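Side-chain contacts in Serine/threonine protein kinase (Mycobacterium tuberculosis, PDB 4ESQ), which probably phosphorylates serine and threonine residues of proteins as a membrane receptor kinase, represented here by its extracellular sensor domain: residues A[115-120]-A[126-131]; A[144-147]-A[153-156]. All blocks are in the same frame, centred on the assembly; numbering follows the deposited sequence.

Interaction 1: A[115-120]-A[126-131]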
loop_
_atom_site.group_PDB
_atom_site.type_symbol
_atom_site.label_atom_id
_atom_site.label_comp_id
_atom_site.label_asym_id
_atom_site.label_seq_id
_atom_site.Cartn_x
_atom_site.Cartn_y
_atom_site.Cartn_z
ATOM N N GLY A 115 4.717 -3.189 -16.718
ATOM C CA GLY A 115 4.385 -3.324 -18.126
ATOM C C GLY A 115 3.742 -4.650 -18.504
ATOM O O GLY A 115 3.758 -5.039 -19.671
ATOM N N LYS A 116 3.160 -5.330 -17.520
ATOM C CA LYS A 116 2.505 -6.619 -17.749
ATOM C C LYS A 116 1.062 -6.633 -17.256
ATOM O O LYS A 116 0.692 -5.895 -16.347
ATOM C CB LYS A 116 3.279 -7.747 -17.060
ATOM C CG LYS A 116 4.708 -7.913 -17.535
ATOM C CD LYS A 116 5.389 -9.060 -16.799
ATOM C CE LYS A 116 6.850 -9.190 -17.189
ATOM N NZ LYS A 116 7.468 -10.361 -16.509
ATOM N N THR A 117 0.239 -7.475 -17.875
ATOM C CA THR A 117 -1.094 -7.737 -17.362
ATOM C C THR A 117 -1.072 -9.062 -16.602
ATOM O O THR A 117 -0.491 -10.035 -17.072
ATOM C CB THR A 117 -2.140 -7.795 -18.496
ATOM O OG1 THR A 117 -2.116 -6.571 -19.238
ATOM C CG2 THR A 117 -3.541 -8.001 -17.923
ATOM N N VAL A 118 -1.675 -9.083 -15.415
ATOM C CA VAL A 118 -1.806 -10.305 -14.628
ATOM C C VAL A 118 -3.283 -10.640 -14.418
ATOM O O VAL A 118 -4.146 -9.753 -14.476
ATOM C CB VAL A 118 -1.093 -10.192 -13.249
ATOM C CG1 VAL A 118 0.405 -10.014 -13.448
ATOM C CG2 VAL A 118 -1.674 -9.042 -12.421
ATOM N N THR A 119 -3.568 -11.925 -14.213
ATOM C CA THR A 119 -4.908 -12.386 -13.880
ATOM C C THR A 119 -4.965 -12.593 -12.368
ATOM O O THR A 119 -4.061 -13.191 -11.782
ATOM C CB THR A 119 -5.234 -13.722 -14.591
ATOM O OG1 THR A 119 -5.066 -13.572 -16.006
ATOM C CG2 THR A 119 -6.656 -14.147 -14.316
ATOM N N VAL A 120 -6.014 -12.089 -11.733
ATOM C CA VAL A 120 -6.148 -12.219 -10.288
ATOM C C VAL A 120 -7.451 -12.919 -9.951
ATOM O O VAL A 120 -8.510 -12.538 -10.442
ATOM C CB VAL A 120 -6.149 -10.843 -9.602
ATOM C CG1 VAL A 120 -6.209 -11.010 -8.089
ATOM C CG2 VAL A 120 -4.919 -10.057 -10.006
ATOM N N THR A 126 -12.583 -13.635 -11.166
ATOM C CA THR A 126 -11.315 -13.408 -11.852
ATOM C C THR A 126 -11.299 -12.100 -12.638
ATOM O O THR A 126 -12.209 -11.825 -13.418
ATOM C CB THR A 126 -11.008 -14.561 -12.811
ATOM O OG1 THR A 126 -10.872 -15.777 -12.065
ATOM C CG2 THR A 126 -9.727 -14.293 -13.562
ATOM N N TYR A 127 -10.263 -11.297 -12.430
ATOM C CA TYR A 127 -10.126 -10.052 -13.168
ATOM C C TYR A 127 -8.683 -9.812 -13.583
ATOM O O TYR A 127 -7.761 -10.341 -12.979
ATOM C CB TYR A 127 -10.670 -8.876 -12.355
ATOM C CG TYR A 127 -12.173 -8.916 -12.197
ATOM C CD1 TYR A 127 -13.007 -8.427 -13.196
ATOM C CD2 TYR A 127 -12.761 -9.457 -11.057
ATOM C CE1 TYR A 127 -14.384 -8.465 -13.063
ATOM C CE2 TYR A 127 -14.141 -9.500 -10.915
ATOM C CZ TYR A 127 -14.946 -9.001 -11.922
ATOM O OH TYR A 127 -16.319 -9.038 -11.793
ATOM N N ARG A 128 -8.500 -9.040 -14.646
ATOM C CA ARG A 128 -7.163 -8.782 -15.145
ATOM C C ARG A 128 -6.751 -7.363 -14.773
ATOM O O ARG A 128 -7.571 -6.450 -14.797
ATOM C CB ARG A 128 -7.107 -9.022 -16.657
ATOM C CG ARG A 128 -7.344 -10.491 -17.019
ATOM C CD ARG A 128 -7.485 -10.701 -18.514
ATOM N NE ARG A 128 -6.280 -10.313 -19.236
ATOM C CZ ARG A 128 -5.260 -11.128 -19.471
ATOM N NH1 ARG A 128 -5.301 -12.387 -19.051
ATOM N NH2 ARG A 128 -4.203 -10.687 -20.136
ATOM N N TRP A 129 -5.486 -7.199 -14.403
ATOM C CA TRP A 129 -4.949 -5.892 -14.033
ATOM C C TRP A 129 -3.647 -5.647 -14.778
ATOM O O TRP A 129 -2.813 -6.547 -14.877
ATOM C CB TRP A 129 -4.677 -5.824 -12.534
ATOM C CG TRP A 129 -5.895 -5.762 -11.680
ATOM C CD1 TRP A 129 -6.730 -6.801 -11.359
ATOM C CD2 TRP A 129 -6.410 -4.607 -11.002
ATOM N NE1 TRP A 129 -7.738 -6.356 -10.527
ATOM C CE2 TRP A 129 -7.562 -5.015 -10.296
ATOM C CE3 TRP A 129 -6.008 -3.265 -10.924
ATOM C CZ2 TRP A 129 -8.319 -4.128 -9.525
ATOM C CZ3 TRP A 129 -6.766 -2.385 -10.159
ATOM C CH2 TRP A 129 -7.905 -2.824 -9.471
ATOM N N THR A 130 -3.467 -4.423 -15.275
ATOM C CA THR A 130 -2.283 -4.075 -16.058
ATOM C C THR A 130 -1.393 -3.090 -15.293
ATOM O O THR A 130 -1.869 -2.044 -14.875
ATOM C CB THR A 130 -2.693 -3.415 -17.390
ATOM O OG1 THR A 130 -3.580 -4.281 -18.113
ATOM C CG2 THR A 130 -1.473 -3.130 -18.230
ATOM N N PHE A 131 -0.113 -3.430 -15.121
ATOM C CA PHE A 131 0.837 -2.541 -14.445
ATOM C C PHE A 131 1.490 -1.569 -15.427
ATOM O O PHE A 131 1.844 -1.947 -16.550
ATOM C CB PHE A 131 1.944 -3.344 -13.771
ATOM C CG PHE A 131 1.472 -4.185 -12.636
ATOM C CD1 PHE A 131 1.244 -3.614 -11.392
ATOM C CD2 PHE A 131 1.272 -5.542 -12.799
ATOM C CE1 PHE A 131 0.808 -4.393 -10.321
ATOM C CE2 PHE A 131 0.843 -6.329 -11.731
ATOM C CZ PHE A 131 0.609 -5.747 -10.499
#
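The carbonyl oxygen of Trp129 receives the amide of Val118, N to O 2.8 Å, and is also approached by a C-H donor, Thr117 CA, at 3.2 Å. Val118 O in turn accepts Trp129 N, and Val120 and Tyr127 repeat the reciprocal pair two residues further along. This is the antiparallel ladder of the beta hairpin formed by strands 117-122 and 125-131, in a sheet whose residues alternate between two faces. Thr117, Thr119, Arg128 and Thr130 share one face. There the hydroxyls of the non-hydrogen-bonded pair Thr117 and Thr130 join, OG1 to OG1 2.9 Å; in both residues OG1 stands anti to the carbonyl carbon (chi1 near -57°). Arg128 is bent at chi3 (62°), and its side chain crosses Thr117 at about a right angle, NH2 3.5 Å from Thr117 CG2. Beta-branched threonines suit this partly exposed face, favouring extended backbone while offering a methyl and a hydroxyl. On the other face the valines turn methyls to the aromatics: Val118 CG2 meets Phe131 CE2 at 3.8 Å, and Val120 CG2 meets Trp129 CD1 at 4.0 Å. Leu54 of helix 51-54 packs against Val118, Val120 and Phe131.

Interaction 2: A[144-147]-A[153-156]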
loop_
_atom_site.group_PDB
_atom_site.type_symbol
_atom_site.label_atom_id
_atom_site.label_comp_id
_atom_site.label_asym_id
_atom_site.label_seq_id
_atom_site.Cartn_x
_atom_site.Cartn_y
_atom_site.Cartn_z
ATOM N N ILE A 144 1.310 2.180 -10.950
ATOM C CA ILE A 144 -0.126 2.256 -11.179
ATOM C C ILE A 144 -0.613 0.991 -11.876
ATOM O O ILE A 144 -0.009 0.535 -12.842
ATOM C CB ILE A 144 -0.482 3.507 -12.005
ATOM C CG1 ILE A 144 -0.227 4.764 -11.172
ATOM C CG2 ILE A 144 -1.933 3.471 -12.443
ATOM C CD1 ILE A 144 -0.308 6.030 -11.981
ATOM N N ASP A 145 -1.686 0.402 -11.362
ATOM C CA ASP A 145 -2.284 -0.747 -12.029
ATOM C C ASP A 145 -3.713 -0.421 -12.429
ATOM O O ASP A 145 -4.412 0.309 -11.738
ATOM C CB ASP A 145 -2.226 -1.999 -11.161
ATOM C CG ASP A 145 -2.523 -1.714 -9.723
ATOM O OD1 ASP A 145 -3.477 -0.953 -9.464
ATOM O OD2 ASP A 145 -1.792 -2.233 -8.849
ATOM N N THR A 146 -4.133 -0.962 -13.557
ATOM C CA THR A 146 -5.398 -0.569 -14.158
ATOM C C THR A 146 -6.263 -1.798 -14.340
ATOM O O THR A 146 -5.821 -2.781 -14.938
ATOM C CB THR A 146 -5.148 0.081 -15.527
ATOM O OG1 THR A 146 -4.272 1.207 -15.367
ATOM C CG2 THR A 146 -6.458 0.521 -16.170
ATOM N N GLN A 147 -7.485 -1.759 -13.816
ATOM C CA GLN A 147 -8.377 -2.908 -13.930
ATOM C C GLN A 147 -9.017 -2.938 -15.314
ATOM O O GLN A 147 -9.481 -1.917 -15.810
ATOM C CB GLN A 147 -9.463 -2.895 -12.846
ATOM C CG GLN A 147 -10.475 -4.037 -13.018
ATOM C CD GLN A 147 -11.427 -4.217 -11.839
ATOM O OE1 GLN A 147 -11.731 -3.275 -11.116
ATOM N NE2 GLN A 147 -11.894 -5.445 -11.646
ATOM N N TRP A 153 -11.212 2.249 -13.670
ATOM C CA TRP A 153 -10.782 2.105 -12.271
ATOM C C TRP A 153 -9.307 1.744 -12.221
ATOM O O TRP A 153 -8.857 0.848 -12.940
ATOM C CB TRP A 153 -11.613 1.019 -11.567
ATOM C CG TRP A 153 -11.367 0.890 -10.080
ATOM C CD1 TRP A 153 -10.619 -0.064 -9.451
ATOM C CD2 TRP A 153 -11.862 1.753 -9.045
ATOM N NE1 TRP A 153 -10.629 0.141 -8.091
ATOM C CE2 TRP A 153 -11.378 1.256 -7.817
ATOM C CE3 TRP A 153 -12.666 2.899 -9.038
ATOM C CZ2 TRP A 153 -11.679 1.860 -6.595
ATOM C CZ3 TRP A 153 -12.967 3.494 -7.827
ATOM C CH2 TRP A 153 -12.471 2.977 -6.622
ATOM N N GLU A 154 -8.550 2.435 -11.369
ATOM C CA GLU A 154 -7.115 2.190 -11.263
ATOM C C GLU A 154 -6.667 2.280 -9.822
ATOM O O GLU A 154 -7.384 2.815 -8.990
ATOM C CB GLU A 154 -6.334 3.215 -12.090
ATOM C CG GLU A 154 -6.542 3.099 -13.585
ATOM C CD GLU A 154 -5.711 4.103 -14.360
ATOM O OE1 GLU A 154 -5.944 5.322 -14.190
ATOM O OE2 GLU A 154 -4.828 3.674 -15.137
ATOM N N CYS A 155 -5.487 1.742 -9.528
ATOM C CA CYS A 155 -4.894 1.895 -8.199
ATOM C C CYS A 155 -3.453 2.318 -8.354
ATOM O O CYS A 155 -2.770 1.877 -9.273
ATOM C CB CYS A 155 -4.941 0.588 -7.414
ATOM S SG CYS A 155 -6.588 -0.011 -7.015
ATOM N N GLN A 156 -2.982 3.185 -7.465
ATOM C CA GLN A 156 -1.545 3.393 -7.358
ATOM C C GLN A 156 -1.037 2.754 -6.080
ATOM O O GLN A 156 -1.590 2.977 -4.993
ATOM C CB GLN A 156 -1.163 4.872 -7.372
ATOM C CG GLN A 156 0.360 5.075 -7.422
ATOM C CD GLN A 156 0.786 6.506 -7.157
ATOM O OE1 GLN A 156 0.221 7.177 -6.297
ATOM N NE2 GLN A 156 1.798 6.978 -7.893
HETATM O O HOH W 1 -11.989 -0.804 -14.981
#
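An antiparallel strand pairing sits next to the turn of the beta hairpin 141-147/154-162, within the sheet of the extracellular domain. Asp145 and Cys155 form its hydrogen-bonded pair, each amide reaching the other's carbonyl at 2.8 Å between N and O, and Gln147 N adds a longer bond to Trp153 O. Beside the turn, a water bridges Gln147 O and, weakly, Trp153 N.

On the face of Ile144, Thr146, Glu154 and Gln156, the side chains of Thr146 and Glu154 run alongside each other, pointing the same way. Thr146 OG1 donates to the anti lone pair of Glu154 OE2 across an unusually short 2.5 Å. Threonine offers both this hydroxyl donor and a methyl, CG2, 3.7 Å from Glu154 CG. Ile144 CG1 packs on Gln156 CG at 3.8 Å.

The opposite face carries buried Asp145 and Cys155. Asp145 CG sits between its backbone N and carbonyl carbon (chi1 41°), with OD1 2.9 Å from Cys155 O: two acceptors, no hydrogen bond, a buried crowding that might favour a protonated carboxyl. At the turn end Gln147 OE1 lies 3.8 Å from Trp153 CD1, amide and ring planes 62° apart; a buffer molecule, probably from crystallisation but possibly marking a pocket, lies about 3 Å from the Gln147 side chain.

Strand 125-131 flanks the hairpin through Trp129; strand 165-173 borders it beyond 154-162, tied on by the Cys155-Cys172 disulfide; Gln156 reaches Asn178 and Gly181 at helix 179-192.

Overall arrangement
Interactions 1 and 2 are successive hairpins of one antiparallel sheet, their centres about 10 Å apart. Strands 125-131 and 141-147 are neighbours, so Thr130 O probably accepts a hydrogen bond from Thr146 N, while the Trp129 ring packs against Gln147 and Asp145. Interaction 1 lies farther from the chain centre, about 17 Å against 12 Å; three of its twelve residues are buried and five exposed, against three of eight buried and none exposed in interaction 2. Both rest on backbone ladders. Their side chains differ: interaction 1 has a threonine-arginine face and a valine-aromatic face packed against helix 51-54, interaction 2 a hydroxyl-carboxylate bond and a buried aspartate beside a disulfide-bonded cysteine.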